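Lipolytic enzyme, G-D-S-L family (Bacteroides thetaiotaomicron, PDB 7BR2) metabolises the drug diltiazem as a gut microbial serine esterase of the SGNH (GDSL) hydrolase family, and may also act on lysophospholipids. Local coordinates at residues I39-F47 / F220-V231; D209-Y218 / S283-V294. One frame throughout, in Å; residues are numbered along the deposited sequence.

Contact 1: I39-F47 / F220-V231; sequences IWLYYMTRF and FLKAQGFAGKDV
Tyr42, Tyr43 and Phe47 gather round Phe226 in an aromatic cluster that joins helix 35-46 to the C-terminal end of helix 210-223 in the SGNH hydrolase fold. That second helix finishes in a Schellman motif with Gly225 at C-prime, and Phe226 follows directly. The edge of Phe226 points at the face of Tyr43 in an offset edge-to-face pair, centroids 5.7 Å apart with planes at 81°. One face of Phe226 is covered by Tyr42 CE2, and Phe47 CZ meets Phe226 CE1 obliquely.

Aliphatic packing continues the seam. Both methyls of Leu221 lie against the Tyr42 ring, Leu221 CD1 coming to 3.6 Å from Tyr42 CG, while Ile39 CD1 touches Phe220 CD2 at 3.7 Å. Arg46, bent at chi2 and chi3, holds its guanidinium between Tyr42 CE1 on one face and Val231 CG2 on the other; its NH2 bonds to Met300 O.

Polar links are few. Tyr42 OH donates to a water that in turn donates to Phe226 O and Lys229 O, tying the ring to the turn 226-229. Tyr43 OH, which also bonds Phe16 N, donates to Gln224 OE1 at 2.5 Å, approaching from above the carbonyl plane of the amide.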
loop_
_atom_site.group_PDB
_atom_site.type_symbol
_atom_site.label_atom_id
_atom_site.label_comp_id
_atom_site.label_asym_id
_atom_site.label_seq_id
_atom_site.Cartn_x
_atom_site.Cartn_y
_atom_site.Cartn_z
ATOM N N ILE A 39 2.079 1.987 -0.833
ATOM C CA ILE A 39 2.705 2.056 -2.156
ATOM C C ILE A 39 3.147 3.485 -2.475
ATOM O O ILE A 39 4.272 3.726 -2.955
ATOM C CB ILE A 39 1.747 1.514 -3.230
ATOM C CG1 ILE A 39 1.514 0.009 -3.066
ATOM C CG2 ILE A 39 2.295 1.801 -4.613
ATOM C CD1 ILE A 39 0.335 -0.534 -3.928
ATOM N N TRP A 40 2.259 4.458 -2.238
ATOM C CA TRP A 40 2.646 5.850 -2.437
ATOM C C TRP A 40 3.829 6.208 -1.544
ATOM O O TRP A 40 4.747 6.904 -1.984
ATOM C CB TRP A 40 1.456 6.780 -2.177
ATOM C CG TRP A 40 1.583 8.154 -2.807
ATOM C CD1 TRP A 40 2.650 8.650 -3.508
ATOM C CD2 TRP A 40 0.601 9.205 -2.783
ATOM N NE1 TRP A 40 2.394 9.935 -3.913
ATOM C CE2 TRP A 40 1.145 10.301 -3.485
ATOM C CE3 TRP A 40 -0.686 9.323 -2.232
ATOM C CZ2 TRP A 40 0.444 11.505 -3.653
ATOM C CZ3 TRP A 40 -1.380 10.518 -2.398
ATOM C CH2 TRP A 40 -0.812 11.594 -3.101
ATOM N N LEU A 41 3.834 5.722 -0.295
ATOM C CA LEU A 41 4.960 5.970 0.603
ATOM C C LEU A 41 6.272 5.469 -0.001
ATOM O O LEU A 41 7.323 6.121 0.112
ATOM C CB LEU A 41 4.696 5.293 1.951
ATOM C CG LEU A 41 5.749 5.469 3.046
ATOM C CD1 LEU A 41 5.949 6.939 3.322
ATOM C CD2 LEU A 41 5.310 4.734 4.331
ATOM N N TYR A 42 6.233 4.299 -0.633
ATOM C CA TYR A 42 7.419 3.826 -1.333
ATOM C C TYR A 42 7.861 4.828 -2.395
ATOM O O TYR A 42 9.038 5.199 -2.465
ATOM C CB TYR A 42 7.163 2.466 -1.973
ATOM C CG TYR A 42 8.380 1.921 -2.678
ATOM C CD1 TYR A 42 9.324 1.176 -1.987
ATOM C CD2 TYR A 42 8.584 2.147 -4.038
ATOM C CE1 TYR A 42 10.442 0.669 -2.630
ATOM C CE2 TYR A 42 9.695 1.641 -4.687
ATOM C CZ TYR A 42 10.620 0.904 -3.978
ATOM O OH TYR A 42 11.727 0.398 -4.606
ATOM N N TYR A 43 6.931 5.273 -3.242
ATOM C CA TYR A 43 7.347 6.204 -4.296
ATOM C C TYR A 43 7.815 7.541 -3.723
ATOM O O TYR A 43 8.709 8.173 -4.290
ATOM C CB TYR A 43 6.205 6.452 -5.282
ATOM C CG TYR A 43 6.048 5.377 -6.321
ATOM C CD1 TYR A 43 5.383 4.193 -6.037
ATOM C CD2 TYR A 43 6.590 5.537 -7.590
ATOM C CE1 TYR A 43 5.250 3.204 -7.000
ATOM C CE2 TYR A 43 6.471 4.561 -8.550
ATOM C CZ TYR A 43 5.800 3.394 -8.255
ATOM O OH TYR A 43 5.673 2.427 -9.232
ATOM N N MET A 44 7.290 7.944 -2.558
ATOM C CA MET A 44 7.664 9.232 -1.989
ATOM C C MET A 44 9.073 9.189 -1.422
ATOM O O MET A 44 9.779 10.202 -1.444
ATOM C CB MET A 44 6.709 9.646 -0.859
ATOM C CG MET A 44 5.226 9.850 -1.206
ATOM S SD MET A 44 4.211 9.787 0.295
ATOM C CE MET A 44 2.683 10.565 -0.279
ATOM N N THR A 45 9.491 8.040 -0.895
ATOM C CA THR A 45 10.810 7.980 -0.279
ATOM C C THR A 45 11.894 7.460 -1.215
ATOM O O THR A 45 13.045 7.888 -1.106
ATOM C CB THR A 45 10.751 7.142 0.993
ATOM O OG1 THR A 45 10.177 5.866 0.680
ATOM C CG2 THR A 45 9.883 7.840 2.004
ATOM N N ARG A 46 11.574 6.501 -2.091
ATOM C CA ARG A 46 12.533 5.940 -3.042
ATOM C C ARG A 46 12.744 6.832 -4.278
ATOM O O ARG A 46 13.845 6.850 -4.851
ATOM C CB ARG A 46 12.095 4.544 -3.454
ATOM C CG ARG A 46 13.195 3.702 -4.113
ATOM C CD ARG A 46 14.345 3.406 -3.162
ATOM N NE ARG A 46 13.811 3.057 -1.860
ATOM C CZ ARG A 46 13.578 1.812 -1.463
ATOM N NH1 ARG A 46 13.810 0.807 -2.290
ATOM N NH2 ARG A 46 13.065 1.580 -0.259
ATOM N N PHE A 47 11.706 7.523 -4.769
ATOM C CA PHE A 47 11.832 8.392 -5.939
ATOM C C PHE A 47 11.383 9.801 -5.556
ATOM O O PHE A 47 10.390 10.310 -6.093
ATOM C CB PHE A 47 11.023 7.840 -7.110
ATOM C CG PHE A 47 11.349 6.420 -7.431
ATOM C CD1 PHE A 47 12.598 6.066 -7.934
ATOM C CD2 PHE A 47 10.430 5.423 -7.171
ATOM C CE1 PHE A 47 12.902 4.747 -8.203
ATOM C CE2 PHE A 47 10.732 4.096 -7.443
ATOM C CZ PHE A 47 11.967 3.760 -7.954
ATOM N N PHE A 220 2.722 -5.609 -4.763
ATOM C CA PHE A 220 2.496 -4.750 -5.923
ATOM C C PHE A 220 3.790 -4.078 -6.354
ATOM O O PHE A 220 4.058 -3.940 -7.555
ATOM C CB PHE A 220 1.413 -3.710 -5.614
ATOM C CG PHE A 220 0.948 -2.937 -6.814
ATOM C CD1 PHE A 220 -0.147 -3.362 -7.554
ATOM C CD2 PHE A 220 1.604 -1.784 -7.207
ATOM C CE1 PHE A 220 -0.564 -2.648 -8.672
ATOM C CE2 PHE A 220 1.182 -1.062 -8.310
ATOM C CZ PHE A 220 0.095 -1.495 -9.044
ATOM N N LEU A 221 4.626 -3.697 -5.393
ATOM C CA LEU A 221 5.919 -3.120 -5.737
ATOM C C LEU A 221 6.822 -4.153 -6.403
ATOM O O LEU A 221 7.587 -3.822 -7.315
ATOM C CB LEU A 221 6.587 -2.564 -4.480
ATOM C CG LEU A 221 5.833 -1.375 -3.888
ATOM C CD1 LEU A 221 6.373 -1.035 -2.516
ATOM C CD2 LEU A 221 5.917 -0.189 -4.844
ATOM N N LYS A 222 6.730 -5.414 -5.979
ATOM C CA LYS A 222 7.506 -6.462 -6.639
ATOM C C LYS A 222 7.003 -6.682 -8.061
ATOM O O LYS A 222 7.801 -6.863 -8.989
ATOM C CB LYS A 222 7.487 -7.752 -5.801
ATOM C CG LYS A 222 8.117 -8.994 -6.469
ATOM C CD LYS A 222 8.517 -10.079 -5.441
ATOM C CE LYS A 222 7.492 -11.193 -5.468
ATOM N NZ LYS A 222 7.769 -12.289 -4.515
ATOM N N ALA A 223 5.690 -6.613 -8.262
ATOM C CA ALA A 223 5.139 -6.677 -9.610
ATOM C C ALA A 223 5.559 -5.488 -10.464
ATOM O O ALA A 223 5.499 -5.569 -11.695
ATOM C CB ALA A 223 3.612 -6.770 -9.556
ATOM N N GLN A 224 5.966 -4.384 -9.852
ATOM C CA GLN A 224 6.499 -3.256 -10.606
ATOM C C GLN A 224 8.020 -3.315 -10.750
ATOM O O GLN A 224 8.631 -2.344 -11.220
ATOM C CB GLN A 224 6.067 -1.933 -9.962
ATOM C CG GLN A 224 4.556 -1.683 -10.023
ATOM C CD GLN A 224 4.180 -0.246 -9.657
ATOM O OE1 GLN A 224 4.571 0.253 -8.602
ATOM N NE2 GLN A 224 3.397 0.409 -10.512
ATOM N N GLY A 225 8.643 -4.426 -10.355
ATOM C CA GLY A 225 10.053 -4.616 -10.626
ATOM C C GLY A 225 11.009 -3.989 -9.637
ATOM O O GLY A 225 12.153 -3.704 -10.006
ATOM N N PHE A 226 10.570 -3.732 -8.400
ATOM C CA PHE A 226 11.418 -3.115 -7.387
ATOM C C PHE A 226 12.042 -4.116 -6.420
ATOM O O PHE A 226 12.862 -3.714 -5.585
ATOM C CB PHE A 226 10.609 -2.089 -6.580
ATOM C CG PHE A 226 10.027 -0.983 -7.417
ATOM C CD1 PHE A 226 10.807 -0.318 -8.357
ATOM C CD2 PHE A 226 8.693 -0.628 -7.284
ATOM C CE1 PHE A 226 10.270 0.691 -9.139
ATOM C CE2 PHE A 226 8.145 0.377 -8.063
ATOM C CZ PHE A 226 8.930 1.037 -8.994
ATOM N N ALA A 227 11.650 -5.389 -6.478
ATOM C CA ALA A 227 12.211 -6.382 -5.567
ATOM C C ALA A 227 13.661 -6.668 -5.931
ATOM O O ALA A 227 13.975 -6.986 -7.083
ATOM C CB ALA A 227 11.387 -7.667 -5.605
ATOM N N GLY A 228 14.545 -6.554 -4.951
ATOM C CA GLY A 228 15.958 -6.759 -5.168
ATOM C C GLY A 228 16.755 -5.494 -5.386
ATOM O O GLY A 228 17.989 -5.567 -5.501
ATOM N N LYS A 229 16.095 -4.349 -5.487
ATOM C CA LYS A 229 16.789 -3.088 -5.668
ATOM C C LYS A 229 17.010 -2.383 -4.338
ATOM O O LYS A 229 16.097 -2.258 -3.514
ATOM C CB LYS A 229 16.021 -2.211 -6.658
ATOM C CG LYS A 229 16.021 -2.825 -8.053
ATOM C CD LYS A 229 15.358 -1.924 -9.074
ATOM C CE LYS A 229 15.263 -2.609 -10.438
ATOM N NZ LYS A 229 14.390 -1.848 -11.397
ATOM N N ASP A 230 18.234 -1.922 -4.139
ATOM C CA ASP A 230 18.697 -1.434 -2.852
ATOM C C ASP A 230 18.391 0.047 -2.716
ATOM O O ASP A 230 18.421 0.798 -3.694
ATOM C CB ASP A 230 20.212 -1.626 -2.734
ATOM C CG ASP A 230 20.597 -3.024 -2.313
ATOM O OD1 ASP A 230 19.736 -3.763 -1.816
ATOM O OD2 ASP A 230 21.775 -3.391 -2.512
ATOM N N VAL A 231 18.148 0.469 -1.479
ATOM C CA VAL A 231 18.069 1.896 -1.192
ATOM C C VAL A 231 19.376 2.571 -1.578
ATOM O O VAL A 231 19.406 3.525 -2.364
ATOM C CB VAL A 231 17.747 2.126 0.295
ATOM C CG1 VAL A 231 17.687 3.609 0.597
ATOM C CG2 VAL A 231 16.460 1.405 0.696
HETATM O O HOH W 1 13.350 -1.819 -3.870
#

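Contact 2: D209-Y218 / S283-V294; sequences DNDGHMVMAY and SKKSQAEVIKEV
Val294 lies over one face of the Tyr218 ring, its CG2 4.0 Å from the ring centroid and 14° off the normal, a CH-pi contact at one end of a seam between helix 210-223 of the SGNH hydrolase fold and the irregular loop 283-294. The Tyr218 hydroxyl reaches beyond this pair to Glu299.

Toward the N-terminus of the helix the packing is mainly apolar. Met214 CG meets Val290 CB at 3.5 Å, and Val215 CG2 touches the CG2 methyl of Val290. Met214 bends at chi2 (49°), which turns SD toward Gln287 NE2 for a weak hydrogen bond; the OE1 of that amide is held by Asp275 N.

At the N-terminal end polar bonds take over. Asp209, at the N-cap position but making no capping bond, spends its carboxylate largely on the loop: OD1 accepts from Ser283 OG on its syn lone pair and from Asn210 N above the plane, while OD2 takes Lys284 N on its syn lone pair at 2.8 Å and Lys285 N from above the plane. Four donors thus grip the group and fix its rotation. Asn210 ND2 donates to Lys285 O and also to Arg279 O.

Two residues on, Asp211 has CG between its backbone N and carbonyl carbon (chi1 57°), and its carboxylate lies beside the Lys285 chain. Lys285 NZ makes a salt bridge to Asp211 OD2 at 2.8 Å, on the syn side, and a water bridges Asp211 OD1 to Asp209 N. Glu293 crosses Asp211 at about a right angle. Its OE1 is buried without a polar partner, facing Val215 CG2 at 3.3 Å, whereas Glu293 OE2 stands 2.7 Å from Asp211 OD2, a spacing that would suit one of the two acids carrying a proton.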
loop_
_atom_site.group_PDB
_atom_site.type_symbol
_atom_site.label_atom_id
_atom_site.label_comp_id
_atom_site.label_asym_id
_atom_site.label_seq_id
_atom_site.Cartn_x
_atom_site.Cartn_y
_atom_site.Cartn_z
ATOM N N ASP A 209 -5.243 -6.535 8.156
ATOM C CA ASP A 209 -4.718 -5.534 9.070
ATOM C C ASP A 209 -3.553 -4.804 8.386
ATOM O O ASP A 209 -3.239 -5.046 7.219
ATOM C CB ASP A 209 -4.313 -6.227 10.375
ATOM C CG ASP A 209 -4.275 -5.302 11.577
ATOM O OD1 ASP A 209 -4.300 -4.069 11.415
ATOM O OD2 ASP A 209 -4.188 -5.829 12.710
ATOM N N ASN A 210 -2.882 -3.913 9.117
ATOM C CA ASN A 210 -1.815 -3.103 8.524
ATOM C C ASN A 210 -0.708 -3.973 7.946
ATOM O O ASN A 210 -0.114 -3.637 6.913
ATOM C CB ASN A 210 -1.238 -2.154 9.573
ATOM C CG ASN A 210 -2.256 -1.186 10.096
ATOM O OD1 ASN A 210 -2.789 -0.364 9.342
ATOM N ND2 ASN A 210 -2.562 -1.286 11.383
ATOM N N ASP A 211 -0.394 -5.085 8.614
ATOM C CA ASP A 211 0.619 -5.994 8.088
ATOM C C ASP A 211 0.187 -6.577 6.752
ATOM O O ASP A 211 0.990 -6.660 5.812
ATOM C CB ASP A 211 0.910 -7.111 9.097
ATOM C CG ASP A 211 -0.336 -7.908 9.480
ATOM O OD1 ASP A 211 -1.409 -7.298 9.718
ATOM O OD2 ASP A 211 -0.259 -9.152 9.478
ATOM N N GLY A 212 -1.078 -6.992 6.647
ATOM C CA GLY A 212 -1.561 -7.514 5.382
ATOM C C GLY A 212 -1.492 -6.484 4.274
ATOM O O GLY A 212 -1.093 -6.798 3.145
ATOM N N HIS A 213 -1.861 -5.235 4.583
ATOM C CA HIS A 213 -1.791 -4.180 3.579
ATOM C C HIS A 213 -0.351 -3.866 3.209
ATOM O O HIS A 213 -0.066 -3.550 2.049
ATOM C CB HIS A 213 -2.531 -2.938 4.084
ATOM C CG HIS A 213 -4.011 -3.038 3.914
ATOM N ND1 HIS A 213 -4.639 -2.778 2.713
ATOM C CD2 HIS A 213 -4.979 -3.460 4.760
ATOM C CE1 HIS A 213 -5.934 -3.010 2.837
ATOM N NE2 HIS A 213 -6.168 -3.419 4.071
ATOM N N MET A 214 0.580 -3.999 4.154
ATOM C CA MET A 214 1.976 -3.784 3.802
ATOM C C MET A 214 2.494 -4.930 2.939
ATOM O O MET A 214 3.288 -4.703 2.021
ATOM C CB MET A 214 2.822 -3.604 5.059
ATOM C CG MET A 214 4.221 -3.083 4.788
ATOM S SD MET A 214 4.277 -1.640 3.695
ATOM C CE MET A 214 5.507 -2.171 2.510
ATOM N N VAL A 215 2.028 -6.156 3.188
ATOM C CA VAL A 215 2.377 -7.264 2.301
ATOM C C VAL A 215 1.803 -7.028 0.915
ATOM O O VAL A 215 2.456 -7.301 -0.101
ATOM C CB VAL A 215 1.908 -8.608 2.899
ATOM C CG1 VAL A 215 1.930 -9.693 1.848
ATOM C CG2 VAL A 215 2.802 -8.998 4.070
ATOM N N MET A 216 0.579 -6.517 0.847
ATOM C CA MET A 216 -0.021 -6.214 -0.446
ATOM C C MET A 216 0.786 -5.151 -1.182
ATOM O O MET A 216 1.013 -5.252 -2.397
ATOM C CB MET A 216 -1.467 -5.753 -0.259
ATOM C CG MET A 216 -2.402 -6.865 0.138
ATOM S SD MET A 216 -4.022 -6.290 0.707
ATOM C CE MET A 216 -4.805 -5.904 -0.865
ATOM N N ALA A 217 1.219 -4.119 -0.456
ATOM C CA ALA A 217 2.061 -3.097 -1.059
ATOM C C ALA A 217 3.361 -3.706 -1.549
ATOM O O ALA A 217 3.808 -3.419 -2.665
ATOM C CB ALA A 217 2.319 -1.973 -0.058
ATOM N N TYR A 218 3.969 -4.559 -0.721
ATOM C CA TYR A 218 5.197 -5.254 -1.080
ATOM C C TYR A 218 5.020 -6.016 -2.383
ATOM O O TYR A 218 5.832 -5.898 -3.305
ATOM C CB TYR A 218 5.576 -6.215 0.056
ATOM C CG TYR A 218 6.467 -7.350 -0.382
ATOM C CD1 TYR A 218 7.826 -7.149 -0.586
ATOM C CD2 TYR A 218 5.937 -8.609 -0.652
ATOM C CE1 TYR A 218 8.638 -8.173 -1.007
ATOM C CE2 TYR A 218 6.737 -9.638 -1.084
ATOM C CZ TYR A 218 8.091 -9.421 -1.257
ATOM O OH TYR A 218 8.894 -10.454 -1.691
ATOM N N SER A 283 -7.257 -3.120 15.422
ATOM C CA SER A 283 -5.976 -3.499 14.844
ATOM C C SER A 283 -5.104 -4.219 15.863
ATOM O O SER A 283 -5.105 -3.895 17.053
ATOM C CB SER A 283 -5.235 -2.275 14.314
ATOM O OG SER A 283 -4.020 -2.660 13.712
ATOM N N LYS A 284 -4.347 -5.196 15.385
ATOM C CA LYS A 284 -3.412 -5.915 16.238
ATOM C C LYS A 284 -1.990 -5.963 15.715
ATOM O O LYS A 284 -1.069 -6.169 16.514
ATOM C CB LYS A 284 -3.889 -7.360 16.463
ATOM C CG LYS A 284 -5.148 -7.509 17.303
ATOM C CD LYS A 284 -4.802 -7.198 18.750
ATOM C CE LYS A 284 -5.997 -6.755 19.573
ATOM N NZ LYS A 284 -5.589 -6.639 21.005
ATOM N N LYS A 285 -1.767 -5.734 14.431
ATOM C CA LYS A 285 -0.436 -5.817 13.866
ATOM C C LYS A 285 -0.158 -4.555 13.068
ATOM O O LYS A 285 -1.055 -3.987 12.432
ATOM C CB LYS A 285 -0.300 -7.056 12.974
ATOM C CG LYS A 285 -0.496 -8.370 13.721
ATOM C CD LYS A 285 -0.584 -9.555 12.757
ATOM C CE LYS A 285 -1.972 -9.665 12.142
ATOM N NZ LYS A 285 -1.997 -10.675 11.043
ATOM N N SER A 286 1.096 -4.132 13.089
ATOM C CA SER A 286 1.496 -2.879 12.475
ATOM C C SER A 286 2.020 -3.125 11.069
ATOM O O SER A 286 2.229 -4.264 10.651
ATOM C CB SER A 286 2.562 -2.192 13.331
ATOM O OG SER A 286 3.767 -2.941 13.333
ATOM N N GLN A 287 2.168 -2.028 10.316
ATOM C CA GLN A 287 2.893 -2.075 9.050
ATOM C C GLN A 287 4.250 -2.781 9.233
ATOM O O GLN A 287 4.684 -3.559 8.367
ATOM C CB GLN A 287 3.035 -0.633 8.509
ATOM C CG GLN A 287 3.688 -0.465 7.143
ATOM C CD GLN A 287 4.018 0.996 6.829
ATOM O OE1 GLN A 287 3.927 1.858 7.697
ATOM N NE2 GLN A 287 4.441 1.265 5.594
ATOM N N ALA A 288 4.930 -2.506 10.360
ATOM C CA ALA A 288 6.272 -3.039 10.603
ATOM C C ALA A 288 6.297 -4.553 10.651
ATOM O O ALA A 288 7.311 -5.174 10.290
ATOM C CB ALA A 288 6.826 -2.439 11.909
ATOM N N GLU A 289 5.177 -5.157 11.043
ATOM C CA GLU A 289 5.086 -6.599 11.089
ATOM C C GLU A 289 5.404 -7.231 9.756
ATOM O O GLU A 289 5.845 -8.391 9.736
ATOM C CB GLU A 289 3.646 -6.971 11.497
ATOM C CG GLU A 289 3.354 -8.430 11.680
ATOM C CD GLU A 289 3.864 -8.925 12.992
ATOM O OE1 GLU A 289 3.908 -8.125 13.951
ATOM O OE2 GLU A 289 4.230 -10.123 13.037
ATOM N N VAL A 290 5.367 -6.443 8.674
ATOM C CA VAL A 290 5.674 -6.993 7.355
ATOM C C VAL A 290 7.031 -7.666 7.353
ATOM O O VAL A 290 7.248 -8.645 6.622
ATOM C CB VAL A 290 5.639 -5.900 6.253
ATOM C CG1 VAL A 290 6.861 -4.975 6.344
ATOM C CG2 VAL A 290 5.591 -6.521 4.864
ATOM N N ILE A 291 7.961 -7.189 8.191
ATOM C CA ILE A 291 9.312 -7.742 8.119
ATOM C C ILE A 291 9.351 -9.211 8.511
ATOM O O ILE A 291 10.231 -9.927 8.054
ATOM C CB ILE A 291 10.315 -6.919 8.936
ATOM C CG1 ILE A 291 10.092 -7.051 10.436
ATOM C CG2 ILE A 291 10.282 -5.459 8.503
ATOM C CD1 ILE A 291 11.051 -6.161 11.231
ATOM N N LYS A 292 8.408 -9.690 9.323
ATOM C CA LYS A 292 8.406 -11.086 9.763
ATOM C C LYS A 292 7.573 -12.002 8.868
ATOM O O LYS A 292 7.505 -13.208 9.129
ATOM C CB LYS A 292 7.911 -11.192 11.213
ATOM C CG LYS A 292 8.921 -10.654 12.207
ATOM C CD LYS A 292 8.316 -9.580 13.063
ATOM C CE LYS A 292 7.772 -10.158 14.349
ATOM N NZ LYS A 292 7.250 -9.086 15.243
ATOM N N GLU A 293 7.018 -11.480 7.775
ATOM C CA GLU A 293 6.099 -12.232 6.928
ATOM C C GLU A 293 6.606 -12.393 5.518
ATOM O O GLU A 293 6.270 -13.376 4.863
ATOM C CB GLU A 293 4.725 -11.543 6.879
ATOM C CG GLU A 293 4.115 -11.348 8.253
ATOM C CD GLU A 293 2.906 -10.438 8.245
ATOM O OE1 GLU A 293 2.735 -9.657 7.279
ATOM O OE2 GLU A 293 2.118 -10.509 9.213
ATOM N N VAL A 294 7.387 -11.436 5.029
ATOM C CA VAL A 294 7.993 -11.494 3.702
ATOM C C VAL A 294 9.398 -10.929 3.814
ATOM O O VAL A 294 9.720 -10.225 4.782
ATOM C CB VAL A 294 7.170 -10.706 2.649
ATOM C CG1 VAL A 294 5.803 -11.341 2.426
ATOM C CG2 VAL A 294 7.002 -9.232 3.062
HETATM O O HOH W 2 -3.493 -8.667 8.705
#

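In the fold
Both contacts are largely buried and use different parts of helix 210-223: contact 2 its first turns, contact 1 its last turn and the loop beyond. Their centres lie about 15 Å apart, and they meet where Ile39 CG1 packs on Ala217 CB at 3.7 Å. Contact 1 joins two helices of the hydrolase fold and relies mainly on aromatic and aliphatic side chains. Contact 2 fastens the helix to a loop that follows strand 260-267, and it is richer in charge, with carboxylates collecting donors near the N-terminal end of the helix, where Asp209 is partly exposed. That end lies near a probable Ser28-His207-Asp204 triad, whose residues Asp209 approaches without touching.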